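Local atomic coordinates of squalene synthase HpnC (Alicyclobacillus acidocaldarius subsp. acidocaldarius, PDB entry 4HD1), a protein that probably joins isoprenoid diphosphates head to head, as squalene and phytoene synthases do. Residues Thr163-Gln166 with Val167-Met171. Residues are numbered along the deposited sequence; the frame is centred on the assembly and turned at random.
Sequences TALQ and VANHM
Gln-166 sends CG anti to its own N (chi1 -173°) and stays extended beyond it, while His-170 turns its ring back beside its own N (chi1 -79°); the two side chains therefore meet one helical turn apart. CG of Gln-166 packs 3.4 Å from NE2 of His-170, and the amide NE2 gives that same ring nitrogen a weak, bent hydrogen bond of 3.2 Å. Amide and imidazole planes stand 78° apart, and the approach to the ring is oblique. The stronger hydrogen bond of Gln-166 NE2 is to Ser-135 OG, on helix 125-135; the imidazole stacks on Tyr-184, so both groups are held from outside this turn as well. All of this sits on helix 152-172 of an all-helical squalene/phytoene synthase fold, with regular i to i+4 bonding: His-170 N reaches Gln-166 O at 2.8 Å, and Val-167 N bonds Thr-163 O in the same way. Asn-169 gives Leu-165 O two hydrogen bonds: a regular one from its N at 3.0 Å and a weak, bent one from its ND2, short at 2.8 Å but poorly angled. The Leu-165 and Asn-169 side chains run alongside each other, with CD1 of the leucine 4.1 Å from ND2. Elsewhere on the helix, Thr-163 OG1 is hydrogen-bonded to Asp-137 OD1, Val-167 lies on Trp-125 of helix 125-135, and Ala-168 packs on Ile-252 and Leu-253 of helix 236-257.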
loop_
_atom_site.group_PDB
_atom_site.type_symbol
_atom_site.label_atom_id
_atom_site.label_comp_id
_atom_site.label_asym_id
_atom_site.label_seq_id
_atom_site.Cartn_x
_atom_site.Cartn_y
_atom_site.Cartn_z
ATOM N N THR A 163 1.119 -6.478 -4.011
ATOM C CA THR A 163 2.541 -6.835 -3.867
ATOM C C THR A 163 3.367 -6.494 -5.117
ATOM O O THR A 163 4.469 -5.933 -5.003
ATOM C CB THR A 163 2.712 -8.324 -3.509
ATOM O OG1 THR A 163 2.178 -8.552 -2.200
ATOM C CG2 THR A 163 4.180 -8.746 -3.540
ATOM N N ALA A 164 2.838 -6.825 -6.296
ATOM C CA ALA A 164 3.508 -6.489 -7.548
ATOM C C ALA A 164 3.800 -4.996 -7.596
ATOM O O ALA A 164 4.896 -4.580 -7.966
ATOM C CB ALA A 164 2.664 -6.906 -8.747
ATOM N N LEU A 165 2.813 -4.200 -7.195
ATOM C CA LEU A 165 2.909 -2.750 -7.253
ATOM C C LEU A 165 3.987 -2.204 -6.310
ATOM O O LEU A 165 4.786 -1.335 -6.699
ATOM C CB LEU A 165 1.542 -2.135 -6.945
ATOM C CG LEU A 165 1.165 -0.747 -7.467
ATOM C CD1 LEU A 165 1.633 -0.481 -8.890
ATOM C CD2 LEU A 165 -0.344 -0.601 -7.372
ATOM N N GLN A 166 4.026 -2.724 -5.083
ATOM C CA GLN A 166 5.041 -2.307 -4.137
ATOM C C GLN A 166 6.446 -2.683 -4.610
ATOM O O GLN A 166 7.381 -1.887 -4.473
ATOM C CB GLN A 166 4.784 -2.851 -2.733
ATOM C CG GLN A 166 5.775 -2.265 -1.734
ATOM C CD GLN A 166 5.374 -2.431 -0.288
ATOM O OE1 GLN A 166 4.330 -1.952 0.132
ATOM N NE2 GLN A 166 6.232 -3.084 0.494
ATOM N N VAL A 167 6.603 -3.878 -5.171
ATOM C CA VAL A 167 7.916 -4.271 -5.684
ATOM C C VAL A 167 8.344 -3.350 -6.828
ATOM O O VAL A 167 9.438 -2.795 -6.796
ATOM C CB VAL A 167 7.988 -5.758 -6.083
ATOM C CG1 VAL A 167 9.312 -6.061 -6.765
ATOM C CG2 VAL A 167 7.827 -6.641 -4.854
ATOM N N ALA A 168 7.469 -3.163 -7.814
ATOM C CA ALA A 168 7.738 -2.235 -8.920
ATOM C C ALA A 168 8.218 -0.875 -8.410
ATOM O O ALA A 168 9.207 -0.330 -8.915
ATOM C CB ALA A 168 6.504 -2.068 -9.805
ATOM N N ASN A 169 7.519 -0.344 -7.406
ATOM C CA ASN A 169 7.889 0.926 -6.782
ATOM C C ASN A 169 9.218 0.892 -6.036
ATOM O O ASN A 169 10.005 1.831 -6.147
ATOM C CB ASN A 169 6.772 1.434 -5.875
ATOM C CG ASN A 169 5.655 2.071 -6.655
ATOM O OD1 ASN A 169 5.843 3.105 -7.289
ATOM N ND2 ASN A 169 4.489 1.447 -6.635
ATOM N N HIS A 170 9.468 -0.184 -5.291
ATOM C CA HIS A 170 10.771 -0.381 -4.651
ATOM C C HIS A 170 11.888 -0.329 -5.660
ATOM O O HIS A 170 12.904 0.337 -5.441
ATOM C CB HIS A 170 10.828 -1.709 -3.904
ATOM C CG HIS A 170 10.153 -1.691 -2.552
ATOM N ND1 HIS A 170 10.178 -0.616 -1.736
ATOM C CD2 HIS A 170 9.445 -2.685 -1.871
ATOM C CE1 HIS A 170 9.504 -0.897 -0.603
ATOM N NE2 HIS A 170 9.059 -2.166 -0.687
HETATM N N MSE A 171 11.700 -1.015 -6.784
HETATM C CA MSE A 171 12.755 -1.138 -7.790
HETATM C C MSE A 171 13.083 0.184 -8.484
HETATM O O MSE A 171 14.251 0.486 -8.714
HETATM C CB MSE A 171 12.432 -2.238 -8.803
HETATM C CG MSE A 171 12.340 -3.643 -8.203
HETATM SE SE MSE A 171 13.886 -4.185 -7.122
HETATM C CE MSE A 171 13.240 -3.788 -5.318
#